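Cellulosomal scaffoldin (Bacteroides cellulosolvens, PDB 2XBT) is a scaffold protein of the cellulosome, represented here by its family 3b carbohydrate-binding module, which probably anchors the complex to cellulose. Local coordinates at residues V6-G18 / Y27-Y40. Sequence-based numbering, arbitrary orientation.
Unlike the reference sequence in segment 27-40: Tyr27 (reference Cys).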
loop_
_atom_site.group_PDB
_atom_site.type_symbol
_atom_site.label_atom_id
_atom_site.label_comp_id
_atom_site.label_asym_id
_atom_site.label_seq_id
_atom_site.Cartn_x
_atom_site.Cartn_y
_atom_site.Cartn_z
ATOM N N VAL A 6 14.543 -7.262 -5.472
ATOM C CA VAL A 6 14.964 -7.466 -6.852
ATOM C C VAL A 6 14.914 -6.134 -7.585
ATOM O O VAL A 6 14.133 -5.247 -7.239
ATOM C CB VAL A 6 14.112 -8.519 -7.580
ATOM C CG1 VAL A 6 14.010 -9.792 -6.720
ATOM C CG2 VAL A 6 12.730 -7.970 -7.881
ATOM N N ASN A 7 15.776 -5.980 -8.575
ATOM C CA ASN A 7 15.813 -4.750 -9.333
ATOM C C ASN A 7 14.509 -4.523 -10.078
ATOM O O ASN A 7 13.845 -5.462 -10.526
ATOM C CB ASN A 7 17.002 -4.737 -10.294
ATOM C CG ASN A 7 18.329 -4.606 -9.573
ATOM O OD1 ASN A 7 18.373 -4.304 -8.378
ATOM N ND2 ASN A 7 19.419 -4.823 -10.296
ATOM N N SER A 8 14.144 -3.257 -10.189
ATOM C CA SER A 8 13.000 -2.869 -10.967
ATOM C C SER A 8 13.139 -1.376 -11.064
ATOM O O SER A 8 14.024 -0.792 -10.432
ATOM C CB SER A 8 11.704 -3.237 -10.238
ATOM O OG SER A 8 11.434 -2.302 -9.198
ATOM N N ASP A 9 12.270 -0.745 -11.836
ATOM C CA ASP A 9 12.263 0.706 -11.885
ATOM C C ASP A 9 11.017 1.227 -11.150
ATOM O O ASP A 9 10.517 2.317 -11.437
ATOM C CB ASP A 9 12.284 1.184 -13.343
ATOM C CG ASP A 9 13.570 0.784 -14.082
ATOM O OD1 ASP A 9 14.638 0.715 -13.434
ATOM O OD2 ASP A 9 13.508 0.550 -15.315
ATOM N N LEU A 10 10.517 0.431 -10.214
ATOM C CA LEU A 10 9.283 0.771 -9.487
ATOM C C LEU A 10 9.567 1.546 -8.205
ATOM O O LEU A 10 10.497 1.220 -7.460
ATOM C CB LEU A 10 8.495 -0.492 -9.171
ATOM C CG LEU A 10 7.925 -1.279 -10.346
ATOM C CD1 LEU A 10 7.383 -2.621 -9.902
ATOM C CD2 LEU A 10 6.849 -0.470 -11.050
ATOM N N LYS A 11 8.768 2.574 -7.951
ATOM C CA LYS A 11 8.932 3.398 -6.759
ATOM C C LYS A 11 7.573 3.743 -6.165
ATOM O O LYS A 11 6.633 4.028 -6.901
ATOM C CB LYS A 11 9.696 4.663 -7.137
ATOM C CG LYS A 11 9.717 5.755 -6.110
ATOM C CD LYS A 11 10.623 6.890 -6.593
ATOM C CE LYS A 11 10.434 8.156 -5.777
ATOM N NZ LYS A 11 11.307 9.276 -6.248
ATOM N N LEU A 12 7.466 3.706 -4.834
ATOM C CA LEU A 12 6.200 4.003 -4.178
ATOM C C LEU A 12 6.274 5.326 -3.446
ATOM O O LEU A 12 7.200 5.556 -2.673
ATOM C CB LEU A 12 5.839 2.901 -3.178
ATOM C CG LEU A 12 4.462 2.973 -2.520
ATOM C CD1 LEU A 12 3.382 2.807 -3.567
ATOM C CD2 LEU A 12 4.308 1.913 -1.432
ATOM N N LEU A 13 5.295 6.188 -3.704
ATOM C CA LEU A 13 5.091 7.392 -2.920
ATOM C C LEU A 13 3.879 7.147 -2.030
ATOM O O LEU A 13 2.957 6.428 -2.410
ATOM C CB LEU A 13 4.870 8.609 -3.823
ATOM C CG LEU A 13 6.028 8.966 -4.769
ATOM C CD1 LEU A 13 5.619 10.067 -5.742
ATOM C CD2 LEU A 13 7.262 9.388 -3.980
ATOM N N PHE A 14 3.884 7.725 -0.835
ATOM C CA PHE A 14 2.844 7.419 0.126
ATOM C C PHE A 14 2.391 8.698 0.825
ATOM O O PHE A 14 3.205 9.581 1.110
ATOM C CB PHE A 14 3.378 6.436 1.183
ATOM C CG PHE A 14 2.350 6.016 2.200
ATOM C CD1 PHE A 14 1.592 4.873 2.004
ATOM C CD2 PHE A 14 2.149 6.767 3.349
ATOM C CE1 PHE A 14 0.650 4.487 2.925
ATOM C CE2 PHE A 14 1.205 6.398 4.277
ATOM C CZ PHE A 14 0.446 5.259 4.070
ATOM N N SER A 15 1.096 8.795 1.085
ATOM C CA SER A 15 0.589 9.791 2.027
ATOM C C SER A 15 -0.639 9.260 2.725
ATOM O O SER A 15 -1.245 8.297 2.278
ATOM C CB SER A 15 0.252 11.106 1.328
ATOM O OG SER A 15 -1.077 11.088 0.861
ATOM N N ASN A 16 -1.015 9.891 3.831
ATOM C CA ASN A 16 -2.167 9.437 4.600
ATOM C C ASN A 16 -3.051 10.617 5.014
ATOM O O ASN A 16 -3.795 10.534 5.984
ATOM C CB ASN A 16 -1.732 8.618 5.826
ATOM C CG ASN A 16 -0.726 9.343 6.693
ATOM O OD1 ASN A 16 -0.532 10.556 6.563
ATOM N ND2 ASN A 16 -0.072 8.604 7.586
ATOM N N ASN A 17 -2.972 11.702 4.252
ATOM C CA ASN A 17 -3.787 12.872 4.527
ATOM C C ASN A 17 -3.399 13.521 5.850
ATOM O O ASN A 17 -4.229 14.151 6.507
ATOM C CB ASN A 17 -5.269 12.489 4.548
ATOM C CG ASN A 17 -5.781 12.058 3.182
ATOM O OD1 ASN A 17 -5.146 12.324 2.157
ATOM N ND2 ASN A 17 -6.941 11.399 3.161
ATOM N N GLY A 18 -2.140 13.351 6.241
ATOM C CA GLY A 18 -1.644 13.882 7.500
ATOM C C GLY A 18 -2.214 13.202 8.738
ATOM O O GLY A 18 -2.054 13.705 9.854
ATOM N N TYR A 27 -5.628 5.688 6.656
ATOM C CA TYR A 27 -5.592 6.260 5.308
ATOM C C TYR A 27 -4.361 5.798 4.552
ATOM O O TYR A 27 -3.245 5.864 5.081
ATOM C CB TYR A 27 -5.593 7.778 5.351
ATOM C CG TYR A 27 -6.846 8.351 5.941
ATOM C CD1 TYR A 27 -7.882 8.794 5.127
ATOM C CD2 TYR A 27 -6.998 8.439 7.315
ATOM C CE1 TYR A 27 -9.042 9.314 5.675
ATOM C CE2 TYR A 27 -8.146 8.964 7.873
ATOM C CZ TYR A 27 -9.166 9.392 7.052
ATOM O OH TYR A 27 -10.306 9.910 7.611
ATOM N N MET A 28 -4.566 5.354 3.316
ATOM C CA MET A 28 -3.480 4.921 2.451
ATOM C C MET A 28 -3.644 5.535 1.075
ATOM O O MET A 28 -4.484 5.092 0.305
ATOM C CB MET A 28 -3.516 3.403 2.268
ATOM C CG MET A 28 -3.015 2.589 3.436
ATOM S SD MET A 28 -3.669 0.907 3.280
ATOM C CE MET A 28 -5.380 1.271 3.583
ATOM N N ASN A 29 -2.837 6.534 0.762
ATOM C CA ASN A 29 -2.849 7.105 -0.570
ATOM C C ASN A 29 -1.501 6.854 -1.189
ATOM O O ASN A 29 -0.470 7.279 -0.659
ATOM C CB ASN A 29 -3.109 8.599 -0.518
ATOM C CG ASN A 29 -4.384 8.940 0.202
ATOM O OD1 ASN A 29 -5.443 8.374 -0.074
ATOM N ND2 ASN A 29 -4.292 9.874 1.140
ATOM N N MET A 30 -1.501 6.158 -2.315
ATOM C CA MET A 30 -0.252 5.685 -2.880
ATOM C C MET A 30 -0.140 5.992 -4.351
ATOM O O MET A 30 -1.128 5.944 -5.080
ATOM C CB MET A 30 -0.120 4.198 -2.644
ATOM C CG MET A 30 0.109 3.919 -1.165
ATOM S SD MET A 30 -0.083 2.213 -0.714
ATOM C CE MET A 30 -1.776 1.870 -1.152
ATOM N N LYS A 31 1.071 6.316 -4.772
ATOM C CA LYS A 31 1.375 6.439 -6.181
ATOM C C LYS A 31 2.507 5.499 -6.462
ATOM O O LYS A 31 3.596 5.650 -5.910
ATOM C CB LYS A 31 1.868 7.842 -6.517
ATOM C CG LYS A 31 0.821 8.808 -6.969
ATOM C CD LYS A 31 1.492 9.962 -7.717
ATOM C CE LYS A 31 0.541 11.118 -7.975
ATOM N NZ LYS A 31 1.231 12.222 -8.721
ATOM N N LEU A 32 2.264 4.532 -7.326
ATOM C CA LEU A 32 3.310 3.628 -7.738
ATOM C C LEU A 32 3.808 4.114 -9.089
ATOM O O LEU A 32 3.023 4.224 -10.030
ATOM C CB LEU A 32 2.774 2.198 -7.796
ATOM C CG LEU A 32 3.703 1.096 -8.329
ATOM C CD1 LEU A 32 4.996 0.962 -7.522
ATOM C CD2 LEU A 32 2.954 -0.236 -8.376
ATOM N N GLN A 33 5.102 4.426 -9.173
ATOM C CA GLN A 33 5.686 4.975 -10.398
ATOM C C GLN A 33 6.643 3.995 -11.065
ATOM O O GLN A 33 7.314 3.206 -10.404
ATOM C CB GLN A 33 6.453 6.264 -10.100
ATOM C CG GLN A 33 5.596 7.436 -9.713
ATOM C CD GLN A 33 6.421 8.673 -9.375
ATOM O OE1 GLN A 33 7.555 8.568 -8.903
ATOM N NE2 GLN A 33 5.850 9.849 -9.609
ATOM N N ASN A 34 6.710 4.060 -12.388
ATOM C CA ASN A 34 7.720 3.323 -13.127
ATOM C C ASN A 34 8.667 4.377 -13.682
ATOM O O ASN A 34 8.252 5.236 -14.447
ATOM C CB ASN A 34 7.059 2.503 -14.236
ATOM C CG ASN A 34 8.061 1.891 -15.210
ATOM O OD1 ASN A 34 9.242 1.779 -14.916
ATOM N ND2 ASN A 34 7.576 1.494 -16.376
ATOM N N THR A 35 9.927 4.335 -13.265
ATOM C CA THR A 35 10.887 5.366 -13.641
ATOM C C THR A 35 11.715 4.984 -14.867
ATOM O O THR A 35 12.538 5.779 -15.342
ATOM C CB THR A 35 11.901 5.585 -12.525
ATOM O OG1 THR A 35 12.620 4.360 -12.322
ATOM C CG2 THR A 35 11.203 5.996 -11.244
ATOM N N GLY A 36 11.519 3.769 -15.362
ATOM C CA GLY A 36 12.341 3.244 -16.447
ATOM C C GLY A 36 11.592 2.941 -17.729
ATOM O O GLY A 36 10.466 3.397 -17.931
ATOM N N SER A 37 12.214 2.149 -18.600
ATOM C CA SER A 37 11.680 1.922 -19.936
ATOM C C SER A 37 10.904 0.616 -20.115
ATOM O O SER A 37 10.356 0.380 -21.188
ATOM C CB SER A 37 12.811 2.004 -20.967
ATOM O OG SER A 37 13.870 1.150 -20.575
ATOM N N SER A 38 10.861 -0.225 -19.084
ATOM C CA SER A 38 10.022 -1.423 -19.096
ATOM C C SER A 38 8.544 -1.092 -18.918
ATOM O O SER A 38 8.186 0.037 -18.592
ATOM C CB SER A 38 10.438 -2.363 -17.972
ATOM O OG SER A 38 11.822 -2.658 -18.038
ATOM N N THR A 39 7.682 -2.082 -19.120
ATOM C CA THR A 39 6.281 -1.937 -18.769
ATOM C C THR A 39 5.981 -3.004 -17.747
ATOM O O THR A 39 6.592 -4.076 -17.753
ATOM C CB THR A 39 5.344 -2.163 -19.961
ATOM O OG1 THR A 39 5.388 -3.543 -20.324
ATOM C CG2 THR A 39 5.735 -1.281 -21.151
ATOM N N TYR A 40 5.059 -2.700 -16.842
ATOM C CA TYR A 40 4.705 -3.621 -15.775
ATOM C C TYR A 40 3.191 -3.887 -15.783
ATOM O O TYR A 40 2.391 -2.971 -15.946
ATOM C CB TYR A 40 5.135 -3.037 -14.424
ATOM C CG TYR A 40 6.636 -2.990 -14.222
ATOM C CD1 TYR A 40 7.320 -4.109 -13.776
ATOM C CD2 TYR A 40 7.360 -1.844 -14.489
ATOM C CE1 TYR A 40 8.698 -4.084 -13.579
ATOM C CE2 TYR A 40 8.732 -1.807 -14.301
ATOM C CZ TYR A 40 9.393 -2.934 -13.851
ATOM O OH TYR A 40 10.753 -2.888 -13.667
HETATM O O HOH W 1 11.069 0.268 -16.154
HETATM O O HOH W 2 15.164 2.106 -17.860
HETATM O O HOH W 3 9.080 10.605 -7.761
HETATM O O HOH W 4 -1.177 5.382 7.130
#
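The carbonyl oxygen of Asp9 is gripped twice by Thr35: the backbone N of Thr35 comes to 2.8 Å from Asp9 O in the carbonyl plane, and Thr35 OG1 donates to the same oxygen from 30° out of it. This double grip continues the ladder just past the open end of an antiparallel beta hairpin, away from the turn that joins strands 10-15 and 22-34, in the beta-sandwich of a family 3 carbohydrate-binding module. The hairpin illustrates how alternation sorts side chains: Leu10, Leu12, Phe14, Met30 and Leu32 face the sandwich interior, where Ile45 of strand 45-51 meets Leu10 and Leu32, and Tyr49 meets Phe14, whereas Lys11, Leu13, Lys31 and Gln33 line the other face.

Beside the grip, Tyr40 folds back over the start of strand 10-15. With CG beside its backbone N (chi1 -70°), its ring lies under Leu10, whose CG sits 4.1 Å from the ring centroid, almost on the normal, a CH-pi contact. Its hydroxyl OH accepts a fairly straight bond from Asp9 N at 3.2 Å. A leucine in place of Tyr40 would probably leave Asp9 N without this acceptor and Leu10 without a flat surface to rest on. Nearby, water 1 donates to both Asp9 OD2 and Asn34 OD1, tying the carboxylate to an Asx turn in which Asn34 OD1 also accepts from Gly36 N.

Farther along, in Phe14, CG points opposite the backbone N (chi1 -178°), which carries the ring to Met30; Phe14 CD1 touches Met30 CG at 3.6 Å, and Met30 SD lies at the ring edge, a Met-aromatic contact. On the other face, Lys31 turns to a salt bridge with Glu110, while water 3 accepts from Lys11 NZ and donates to Gln33 OE1 at 2.8 Å.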